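PDB 6NKI: NRPS from Penicillium fellutanum, which is a nonribosomal peptide synthetase protein of the NADP-binding Rossmann clan that holds NADPH in a pocket on its nucleotide-binding domain. Local coordinates for residues S210-I214 with L226-R230; S48-A54 with L83-G89; D315-D321 with L391-R396; E266-F272 with C372-P377. All blocks are in the same frame, centred on the assembly; numbering follows the deposited sequence.

Contact 1: residues S210-I214 with L226-R230; sequences SEQLI and LTIVR
Helix segment 210-214, which meets strand 226-230 through Glu211 and Ile214, runs almost antiparallel to it, the axes 9.9 Å apart and their directions at 152°. This is the helix-on-sheet layer of a Rossmann fold: the helix lies against one face of the parallel sheet, where strand 226-230 sits between strands 162-166 and 310-312. Ile228 is the common floor. Its CD1 methyl reaches up between two helix side chains, touching Glu211 CG at 3.6 Å and Ile214 CG1 at 3.7 Å. Beside it, Ile214 slides past Leu226 in the reverse sense, and its CG2 branch meets Leu226 CD1 at 3.6 Å; Leu163 of the neighbouring strand extends the same apolar patch. Nearer the C-terminal end of the strand the packing turns polar. Glu211 leaves the helix with CG anti to its own amide nitrogen (chi1 -179°) and continues extended, which carries the carboxylate over the apolar floor to Arg230. There the two charged groups stand nearly perpendicular, with planes 78° apart, and no N-H is aimed at the acid, so the attraction is one of charges alone. The other carboxylate oxygen, OE1, is hydrogen-bonded to Ser167, which helps fix the rotation of the group. Glu211 OE2 thus hangs 2.9 Å above the guanidinium plane, displaced toward its rim, and 3.3 Å from Arg230 NH2.

Contact 2: residues S48-A54 with L83-G89; sequences SIVYVLA and LIQVWPG
Strands 48-54 and 84-88 run parallel, axes 4.7 Å apart, and are in register from Val50 opposite Ile84 to Ala54 opposite Pro88. Six backbone hydrogen bonds join the segments, beginning with Val50 N to Leu83 O (2.8 Å) and ending with Gly89 N to Ala54 O (3.1 Å). The first three carbonyls are met nearly head-on, whereas Trp87 N and Ala54 N lie above the planes of the carbonyls they reach. On one face Tyr51 and Trp87 form an offset stack, ring centroids 4.3 Å apart and planes at 19°. Both set CG anti to the carbonyl carbon (chi1 -51° and -70°), which leans the rings the same way. Trp87 CZ2 lies over the centre of the tyrosine ring, and Tyr51 CB stands over the six-membered ring of the indole, a CH-pi contact. Gln85 runs alongside the tyrosine, OE1 at the ring edge, in plane, 3.2 Å from Tyr51 CE1. Helix 59-72 connects the two strands in a beta-alpha-beta unit of the Rossmann fold, and 84-88 is one of the two outermost strands of the sheet within this chain. Phe25 and His102 add rings around Trp87. The reverse face is aliphatic: Val86 sets CG2 against Val52 CG2 (3.9 Å) and CG1 against Ala54 CB (3.5 Å), beneath Ile66. Leu53 rests CD1 on Gly89 CA, and its side chain lies about 4 Å from the bound NADPH.

Contact 3: residues D315-D321 with L391-R396; sequences DGLNMSD and LTNMIR
Leu317 points its branched end at Ile395, and the two aliphatic side chains meet tip to tip, with Leu317 CG 3.6 Å from Ile395 CD1. The pair joins an outer strand of the small mixed sheet, 316-318, to the long C-terminal helix 389-410, whose segment 391-396 passes across the strand at 90°. Ile395 CG1 sits between its own backbone N and carbonyl carbon (chi1 63°), a position from which the extended CG1-CD1 arm reaches the Gly316 carbonyl as well as the leucine. Trp278 of helix 276-288 also packs on Ile395. Thr392 closes this apolar cluster on the side of Asp321: its CG2 methyl lies 4.0 Å from Leu317 CD2 and 3.9 Å from Asp321 OD2.

At the opposite end of the contact, Asp315 crosses Leu391 at about a right angle and sets OD1 3.5 Å from Leu391 CD2. Its other oxygen, OD2, is hydrogen-bonded to Ser390 of the second subunit, on that subunit's helix 389-410, so this end of the contact lies at the subunit interface.

The charged link lies beyond the leucine, in the first turn of helix 319-330. Arg396 approaches Asp321 through a single nitrogen: NH1 is 3.0 Å from OD2 in a salt bridge and makes a weak hydrogen bond to OD1. The carboxylate and guanidinium planes are 34° apart. A bend at chi3 turns the arginine back along its own helix, where Arg396 NE donates to an in-plane lone pair of Asn393 OD1 at 3.1 Å.

Contact 4: residues E266-F272 with C372-P377; sequences ESDNWLF and CLGVAP
Trp270 and Val375 satisfy each other's backbone in both directions: Trp270 N donates to Val375 O, and Val375 N donates to Trp270 O. The modelled lengths are too short to be read closely, but the pairing is that of a single antiparallel bridge of the hydrogen-bonded kind. Gly374 has a positive phi (65°) and brings its backbone to within 4.0 Å of Leu271, measured CA to CA. Two bonds inside the preceding turn tie Asn269 to Glu266. Asn269 N reaches back to Glu266 O at 2.9 Å, as expected of a type I beta turn, while Asn269 ND2 gives a nearly straight bond (167°) to Glu266 OE1 at 3.1 Å. That bond lies in the amide plane and uses the anti lone pair of the carboxylate oxygen; with CG anti to the carbonyl carbon (chi1 -76°), the Asn269 amide is laid beside Val375 and Ala376, OD1 turned to Ala376 CA. In the fold, loop 372-377 attaches to one side of strand 270-275 in the small mixed sheet, while backbone bonds of Ser267, Asn269 and Leu271 serve Ser320, Met319 and Leu317 along the other. Apolar contacts accompany these bonds. Leu271 CD1 lies 3.7 Å from Leu373 CB, with Leu249 of helix 248-259 touching both side chains. At its edge the Phe272 ring meets Val375 CG2, 4.4 Å from Phe272 CE2, with Trp270 CD1 over one face.

How the contacts relate
The set illustrates how one chain adapts its chemistry to location. Contacts 1 and 2 both use the large parallel sheet of the Rossmann fold, yet one stacks a helix on a buried inner strand and the other adds an edge strand by backbone bonds; their centres are 23 Å apart. Contacts 3 and 4 lie on the same side of the chain's centre, across it from contact 2, and share the small mixed sheet: strands 316-318 and 270-275 are neighbours in it. Contact 3 is buried and reaches the second subunit, whereas contact 4 is a partly exposed loop attachment. Salt bridges mark contacts 1 and 3; backbone pairing marks 2 and 4.

Contact 1: residues S210-I214 with L226-R230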
# COMPACT_ATOMS: atom_id res chain seq x y z
N SER A 210 23.57 -6.64 16.50
CA SER A 210 23.61 -5.18 16.39
C SER A 210 22.37 -4.55 17.03
O SER A 210 22.41 -3.40 17.48
CB SER A 210 23.71 -4.77 14.92
OG SER A 210 24.89 -5.27 14.30
N GLU A 211 21.27 -5.30 17.09
CA GLU A 211 20.03 -4.78 17.63
C GLU A 211 20.10 -4.67 19.15
O GLU A 211 19.78 -3.62 19.72
CB GLU A 211 18.87 -5.68 17.17
CG GLU A 211 17.47 -5.30 17.61
CD GLU A 211 16.40 -6.00 16.77
OE1 GLU A 211 16.76 -6.72 15.82
OE2 GLU A 211 15.21 -5.83 17.08
N GLN A 212 20.56 -5.73 19.83
CA GLN A 212 20.68 -5.71 21.28
C GLN A 212 21.74 -4.71 21.74
O GLN A 212 21.71 -4.23 22.87
CB GLN A 212 20.99 -7.11 21.79
CG GLN A 212 21.07 -7.18 23.29
CD GLN A 212 19.78 -6.71 23.94
OE1 GLN A 212 18.68 -7.03 23.48
NE2 GLN A 212 19.91 -5.93 25.01
N LEU A 213 22.68 -4.39 20.85
CA LEU A 213 23.63 -3.31 21.10
C LEU A 213 22.93 -1.95 21.15
O LEU A 213 23.22 -1.13 22.03
CB LEU A 213 24.69 -3.35 20.00
CG LEU A 213 25.93 -2.49 19.96
CD1 LEU A 213 26.96 -3.26 19.17
CD2 LEU A 213 25.63 -1.18 19.28
N ILE A 214 22.01 -1.69 20.20
CA ILE A 214 21.27 -0.42 20.14
C ILE A 214 20.69 -0.06 21.50
O ILE A 214 20.75 1.10 21.93
CB ILE A 214 20.16 -0.50 19.07
CG1 ILE A 214 20.70 -0.58 17.64
CG2 ILE A 214 19.25 0.72 19.15
CD1 ILE A 214 21.16 0.75 17.09
N LEU A 226 16.52 7.17 17.70
CA LEU A 226 17.03 5.95 17.11
C LEU A 226 15.91 4.92 16.97
O LEU A 226 15.09 4.77 17.88
CB LEU A 226 18.22 5.43 17.95
CG LEU A 226 18.07 5.24 19.46
CD1 LEU A 226 17.54 3.86 19.79
CD2 LEU A 226 19.37 5.53 20.18
N THR A 227 15.84 4.27 15.80
CA THR A 227 14.79 3.29 15.51
C THR A 227 15.34 2.06 14.78
O THR A 227 16.30 2.14 14.01
CB THR A 227 13.65 3.90 14.67
OG1 THR A 227 14.17 4.40 13.43
CG2 THR A 227 12.93 5.02 15.42
N ILE A 228 14.67 0.93 15.00
CA ILE A 228 14.97 -0.33 14.33
C ILE A 228 13.75 -0.81 13.55
O ILE A 228 12.61 -0.78 14.04
CB ILE A 228 15.44 -1.37 15.36
CG1 ILE A 228 16.80 -0.94 15.93
CG2 ILE A 228 15.49 -2.76 14.76
CD1 ILE A 228 17.24 -1.73 17.10
N VAL A 229 13.98 -1.25 12.31
CA VAL A 229 12.94 -1.72 11.41
C VAL A 229 13.30 -3.13 10.94
O VAL A 229 14.34 -3.33 10.30
CB VAL A 229 12.74 -0.77 10.21
CG1 VAL A 229 12.19 0.56 10.67
CG2 VAL A 229 14.07 -0.49 9.52
N ARG A 230 12.46 -4.11 11.29
CA ARG A 230 12.72 -5.51 10.98
C ARG A 230 11.83 -6.00 9.83
O ARG A 230 10.63 -6.25 10.03
CB ARG A 230 12.52 -6.37 12.24
CG ARG A 230 13.58 -6.06 13.29
CD ARG A 230 13.60 -6.96 14.53
NE ARG A 230 12.50 -6.74 15.46
CZ ARG A 230 12.33 -7.45 16.58
NH1 ARG A 230 11.31 -7.19 17.38
NH2 ARG A 230 13.20 -8.39 16.89

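Contact 2: residues S48-A54 with L83-G89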
# COMPACT_ATOMS: atom_id res chain seq x y z
N SER A 48 19.52 17.51 1.73
CA SER A 48 20.38 18.41 0.96
C SER A 48 21.54 17.69 0.28
O SER A 48 22.09 18.23 -0.69
CB SER A 48 20.93 19.50 1.88
OG SER A 48 21.85 20.35 1.21
N ILE A 49 21.92 16.51 0.75
CA ILE A 49 23.00 15.73 0.15
C ILE A 49 22.84 14.32 0.73
O ILE A 49 22.32 14.17 1.84
CB ILE A 49 24.40 16.34 0.45
CG1 ILE A 49 25.41 16.09 -0.68
CG2 ILE A 49 25.01 15.72 1.69
CD1 ILE A 49 25.26 16.99 -1.90
N VAL A 50 23.26 13.29 0.01
CA VAL A 50 23.32 11.96 0.61
C VAL A 50 24.72 11.39 0.40
O VAL A 50 25.27 11.46 -0.70
CB VAL A 50 22.25 10.99 0.04
CG1 VAL A 50 22.37 9.61 0.70
CG2 VAL A 50 20.86 11.56 0.24
N TYR A 51 25.29 10.85 1.48
CA TYR A 51 26.57 10.14 1.41
C TYR A 51 26.28 8.65 1.40
O TYR A 51 25.57 8.16 2.28
CB TYR A 51 27.49 10.46 2.60
CG TYR A 51 27.71 11.91 2.92
CD1 TYR A 51 28.38 12.75 2.04
CD2 TYR A 51 27.33 12.44 4.16
CE1 TYR A 51 28.63 14.10 2.36
CE2 TYR A 51 27.56 13.79 4.48
CZ TYR A 51 28.21 14.61 3.57
OH TYR A 51 28.44 15.92 3.87
N VAL A 52 26.85 7.93 0.44
CA VAL A 52 26.59 6.50 0.31
C VAL A 52 27.91 5.71 0.37
O VAL A 52 28.85 5.97 -0.39
CB VAL A 52 25.78 6.17 -0.95
CG1 VAL A 52 24.43 6.81 -0.86
CG2 VAL A 52 26.48 6.67 -2.19
N LEU A 53 27.96 4.77 1.31
CA LEU A 53 29.00 3.77 1.36
C LEU A 53 29.04 3.01 0.04
O LEU A 53 28.01 2.57 -0.47
CB LEU A 53 28.74 2.79 2.51
CG LEU A 53 29.98 1.97 2.92
CD1 LEU A 53 31.13 2.90 3.39
CD2 LEU A 53 29.73 0.91 4.00
N ALA A 54 30.23 2.87 -0.52
CA ALA A 54 30.43 2.09 -1.73
C ALA A 54 31.50 1.05 -1.47
O ALA A 54 32.64 1.40 -1.15
CB ALA A 54 30.81 2.97 -2.92
N LEU A 83 23.19 15.50 -6.00
CA LEU A 83 22.82 15.34 -4.60
C LEU A 83 23.60 14.24 -3.90
O LEU A 83 23.41 14.01 -2.70
CB LEU A 83 21.32 15.04 -4.48
CG LEU A 83 20.31 16.16 -4.23
CD1 LEU A 83 20.57 16.70 -2.86
CD2 LEU A 83 20.40 17.27 -5.27
N ILE A 84 24.48 13.55 -4.61
CA ILE A 84 25.06 12.31 -4.13
C ILE A 84 26.57 12.47 -3.99
O ILE A 84 27.23 13.07 -4.85
CB ILE A 84 24.68 11.16 -5.09
CG1 ILE A 84 25.00 9.80 -4.49
CG2 ILE A 84 25.35 11.31 -6.44
CD1 ILE A 84 24.28 8.69 -5.24
N GLN A 85 27.11 12.00 -2.87
CA GLN A 85 28.55 11.91 -2.68
C GLN A 85 28.88 10.50 -2.22
O GLN A 85 28.25 9.97 -1.30
CB GLN A 85 29.08 12.95 -1.69
CG GLN A 85 29.03 14.35 -2.25
CD GLN A 85 29.71 15.36 -1.35
OE1 GLN A 85 30.23 15.02 -0.28
NE2 GLN A 85 29.72 16.62 -1.78
N VAL A 86 29.87 9.90 -2.86
CA VAL A 86 30.20 8.51 -2.62
C VAL A 86 31.43 8.46 -1.71
O VAL A 86 32.43 9.14 -1.96
CB VAL A 86 30.44 7.78 -3.94
CG1 VAL A 86 30.84 6.36 -3.70
CG2 VAL A 86 29.19 7.83 -4.79
N TRP A 87 31.34 7.66 -0.65
CA TRP A 87 32.48 7.44 0.24
C TRP A 87 32.96 6.01 0.11
O TRP A 87 32.25 5.08 0.58
CB TRP A 87 32.13 7.73 1.70
CG TRP A 87 31.91 9.16 2.05
CD1 TRP A 87 32.14 10.26 1.28
CD2 TRP A 87 31.41 9.63 3.29
NE1 TRP A 87 31.80 11.40 1.97
CE2 TRP A 87 31.35 11.03 3.21
CE3 TRP A 87 31.00 9.00 4.47
CZ2 TRP A 87 30.90 11.81 4.26
CZ3 TRP A 87 30.56 9.78 5.50
CH2 TRP A 87 30.51 11.16 5.40
N PRO A 88 34.12 5.77 -0.45
CA PRO A 88 34.69 4.41 -0.47
C PRO A 88 34.83 3.86 0.95
O PRO A 88 35.23 4.56 1.87
CB PRO A 88 36.05 4.61 -1.14
CG PRO A 88 35.91 5.88 -1.93
CD PRO A 88 35.00 6.75 -1.12
N GLY A 89 34.49 2.59 1.10
CA GLY A 89 34.51 1.99 2.41
C GLY A 89 34.20 0.51 2.36
O GLY A 89 34.13 -0.09 1.28

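Contact 3: residues D315-D321 with L391-R396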
# COMPACT_ATOMS: atom_id res chain seq x y z
N ASP A 315 3.82 -7.77 7.09
CA ASP A 315 3.14 -7.84 5.80
C ASP A 315 3.35 -9.19 5.10
O ASP A 315 4.46 -9.74 5.09
CB ASP A 315 3.62 -6.72 4.84
CG ASP A 315 3.21 -5.30 5.27
OD1 ASP A 315 2.51 -5.14 6.30
OD2 ASP A 315 3.48 -4.35 4.47
N GLY A 316 2.29 -9.71 4.50
CA GLY A 316 2.52 -10.92 3.71
C GLY A 316 1.23 -11.66 3.38
O GLY A 316 0.15 -11.08 3.36
N LEU A 317 1.38 -12.97 3.15
CA LEU A 317 0.38 -13.78 2.49
C LEU A 317 0.33 -15.18 3.09
O LEU A 317 1.32 -15.67 3.65
CB LEU A 317 0.68 -13.91 1.00
CG LEU A 317 0.62 -12.68 0.12
CD1 LEU A 317 1.25 -12.95 -1.25
CD2 LEU A 317 -0.82 -12.20 -0.05
N ASN A 318 -0.83 -15.83 2.97
CA ASN A 318 -0.86 -17.28 3.09
C ASN A 318 -0.07 -17.87 1.94
O ASN A 318 -0.05 -17.34 0.83
CB ASN A 318 -2.30 -17.80 3.06
CG ASN A 318 -3.08 -17.42 4.30
OD1 ASN A 318 -2.58 -17.53 5.42
ND2 ASN A 318 -4.31 -16.94 4.10
N MET A 319 0.60 -19.00 2.19
CA MET A 319 1.32 -19.64 1.11
C MET A 319 0.40 -20.11 -0.03
O MET A 319 0.78 -20.03 -1.20
CB MET A 319 2.15 -20.80 1.66
CG MET A 319 3.33 -20.31 2.50
SD MET A 319 4.29 -19.15 1.53
CE MET A 319 4.84 -20.17 0.18
N SER A 320 -0.82 -20.58 0.29
CA SER A 320 -1.77 -20.88 -0.77
C SER A 320 -2.11 -19.64 -1.59
O SER A 320 -2.18 -19.69 -2.82
CB SER A 320 -3.04 -21.49 -0.20
OG SER A 320 -3.80 -20.54 0.52
N ASP A 321 -2.30 -18.50 -0.91
CA ASP A 321 -2.59 -17.27 -1.63
C ASP A 321 -1.40 -16.84 -2.48
O ASP A 321 -1.56 -16.36 -3.61
CB ASP A 321 -2.98 -16.19 -0.61
CG ASP A 321 -3.71 -15.01 -1.23
OD1 ASP A 321 -3.93 -14.99 -2.47
OD2 ASP A 321 -4.08 -14.10 -0.46
N LEU A 391 -4.27 -4.38 1.73
CA LEU A 391 -2.83 -4.58 1.73
C LEU A 391 -2.51 -5.97 1.22
O LEU A 391 -1.63 -6.14 0.37
CB LEU A 391 -2.26 -4.32 3.14
CG LEU A 391 -0.81 -4.61 3.51
CD1 LEU A 391 0.17 -3.78 2.72
CD2 LEU A 391 -0.62 -4.44 4.99
N THR A 392 -3.27 -6.96 1.72
CA THR A 392 -3.25 -8.30 1.15
C THR A 392 -3.36 -8.24 -0.35
O THR A 392 -2.57 -8.87 -1.06
CB THR A 392 -4.39 -9.12 1.75
OG1 THR A 392 -4.36 -9.04 3.18
CG2 THR A 392 -4.27 -10.60 1.32
N ASN A 393 -4.31 -7.46 -0.88
CA ASN A 393 -4.46 -7.44 -2.33
C ASN A 393 -3.27 -6.79 -3.02
O ASN A 393 -2.88 -7.21 -4.12
CB ASN A 393 -5.70 -6.69 -2.80
CG ASN A 393 -5.91 -6.87 -4.31
OD1 ASN A 393 -5.74 -7.99 -4.82
ND2 ASN A 393 -5.97 -5.76 -5.03
N MET A 394 -2.70 -5.75 -2.43
CA MET A 394 -1.66 -5.02 -3.16
C MET A 394 -0.33 -5.78 -3.18
O MET A 394 0.43 -5.62 -4.14
CB MET A 394 -1.45 -3.64 -2.56
CG MET A 394 -0.89 -2.68 -3.60
SD MET A 394 -2.13 -2.30 -4.88
CE MET A 394 -1.12 -1.62 -6.20
N ILE A 395 -0.05 -6.59 -2.15
CA ILE A 395 1.11 -7.47 -2.26
C ILE A 395 0.81 -8.62 -3.22
O ILE A 395 1.66 -8.96 -4.05
CB ILE A 395 1.59 -7.99 -0.89
CG1 ILE A 395 0.52 -8.82 -0.24
CG2 ILE A 395 1.87 -6.87 0.11
CD1 ILE A 395 0.92 -9.26 1.10
N ARG A 396 -0.38 -9.23 -3.12
CA ARG A 396 -0.81 -10.20 -4.13
C ARG A 396 -0.55 -9.72 -5.54
O ARG A 396 0.01 -10.46 -6.35
CB ARG A 396 -2.27 -10.59 -3.90
CG ARG A 396 -2.93 -11.20 -5.11
CD ARG A 396 -4.27 -11.82 -4.86
NE ARG A 396 -5.24 -10.94 -4.22
CZ ARG A 396 -5.78 -11.15 -3.02
NH1 ARG A 396 -5.55 -12.29 -2.34
NH2 ARG A 396 -6.57 -10.23 -2.49

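Contact 4: residues E266-F272 with C372-P377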
# COMPACT_ATOMS: atom_id res chain seq x y z
N GLU A 266 2.11 -26.57 2.91
CA GLU A 266 2.14 -25.47 3.87
C GLU A 266 1.23 -24.33 3.45
O GLU A 266 1.54 -23.17 3.71
CB GLU A 266 3.56 -24.95 4.03
CG GLU A 266 4.11 -24.41 2.73
CD GLU A 266 5.36 -23.62 2.95
OE1 GLU A 266 5.68 -23.41 4.14
OE2 GLU A 266 6.01 -23.23 1.96
N SER A 267 0.11 -24.64 2.79
CA SER A 267 -0.77 -23.59 2.28
C SER A 267 -1.28 -22.67 3.38
O SER A 267 -1.52 -21.48 3.15
CB SER A 267 -1.93 -24.21 1.51
OG SER A 267 -1.48 -24.66 0.25
N ASP A 268 -1.43 -23.19 4.60
CA ASP A 268 -1.93 -22.37 5.69
C ASP A 268 -0.81 -21.64 6.43
O ASP A 268 -1.10 -20.86 7.34
CB ASP A 268 -2.74 -23.24 6.66
CG ASP A 268 -3.77 -22.44 7.46
OD1 ASP A 268 -3.81 -21.20 7.33
OD2 ASP A 268 -4.58 -23.08 8.18
N ASN A 269 0.45 -21.84 6.06
CA ASN A 269 1.53 -21.08 6.67
C ASN A 269 1.55 -19.65 6.16
O ASN A 269 0.98 -19.32 5.11
CB ASN A 269 2.92 -21.68 6.41
CG ASN A 269 3.21 -22.91 7.24
OD1 ASN A 269 2.61 -23.14 8.29
ND2 ASN A 269 4.24 -23.64 6.83
N TRP A 270 2.28 -18.82 6.89
CA TRP A 270 2.38 -17.39 6.61
C TRP A 270 3.76 -17.05 6.04
O TRP A 270 4.78 -17.53 6.54
CB TRP A 270 2.13 -16.57 7.88
CG TRP A 270 2.16 -15.15 7.56
CD1 TRP A 270 3.24 -14.32 7.59
CD2 TRP A 270 1.06 -14.36 7.13
NE1 TRP A 270 2.88 -13.06 7.20
CE2 TRP A 270 1.54 -13.06 6.92
CE3 TRP A 270 -0.30 -14.63 6.91
CZ2 TRP A 270 0.72 -12.02 6.51
CZ3 TRP A 270 -1.11 -13.59 6.49
CH2 TRP A 270 -0.60 -12.31 6.29
N LEU A 271 3.76 -16.20 5.02
CA LEU A 271 4.96 -15.75 4.31
C LEU A 271 5.13 -14.24 4.49
O LEU A 271 4.25 -13.46 4.10
CB LEU A 271 4.85 -16.08 2.81
CG LEU A 271 6.03 -15.78 1.88
CD1 LEU A 271 7.14 -16.81 2.13
CD2 LEU A 271 5.65 -15.72 0.40
N PHE A 272 6.27 -13.83 5.04
CA PHE A 272 6.54 -12.40 5.28
C PHE A 272 7.14 -11.78 4.03
O PHE A 272 8.34 -11.89 3.78
CB PHE A 272 7.46 -12.20 6.48
CG PHE A 272 6.84 -12.56 7.80
CD1 PHE A 272 5.91 -11.71 8.41
CD2 PHE A 272 7.22 -13.72 8.47
CE1 PHE A 272 5.34 -12.02 9.62
CE2 PHE A 272 6.66 -14.04 9.70
CZ PHE A 272 5.71 -13.18 10.26
N CYS A 372 9.96 -25.53 2.49
CA CYS A 372 8.80 -24.70 2.74
C CYS A 372 9.25 -23.29 3.13
O CYS A 372 9.87 -23.10 4.18
CB CYS A 372 7.91 -25.36 3.80
SG CYS A 372 8.62 -25.72 5.41
N LEU A 373 8.98 -22.33 2.25
CA LEU A 373 9.05 -20.91 2.55
C LEU A 373 8.04 -20.58 3.66
O LEU A 373 7.17 -21.38 4.01
CB LEU A 373 8.72 -20.08 1.32
CG LEU A 373 9.66 -20.25 0.12
CD1 LEU A 373 9.16 -19.44 -1.06
CD2 LEU A 373 11.06 -19.84 0.54
N GLY A 374 8.14 -19.38 4.21
CA GLY A 374 7.12 -18.98 5.15
C GLY A 374 7.10 -19.82 6.43
O GLY A 374 7.91 -20.70 6.66
N VAL A 375 6.09 -19.52 7.26
CA VAL A 375 6.14 -19.77 8.70
C VAL A 375 4.76 -20.20 9.19
O VAL A 375 3.73 -19.70 8.72
CB VAL A 375 6.61 -18.49 9.44
CG1 VAL A 375 6.44 -18.61 10.95
CG2 VAL A 375 8.07 -18.19 9.12
N ALA A 376 4.75 -21.13 10.14
CA ALA A 376 3.50 -21.53 10.78
C ALA A 376 2.85 -20.33 11.46
O ALA A 376 3.54 -19.50 12.06
CB ALA A 376 3.75 -22.63 11.81
N PRO A 377 1.51 -20.21 11.40
CA PRO A 377 0.85 -19.08 12.07
C PRO A 377 0.83 -19.20 13.58
O PRO A 377 0.41 -18.25 14.26
CB PRO A 377 -0.56 -19.11 11.48
CG PRO A 377 -0.79 -20.57 11.21
CD PRO A 377 0.55 -21.13 10.79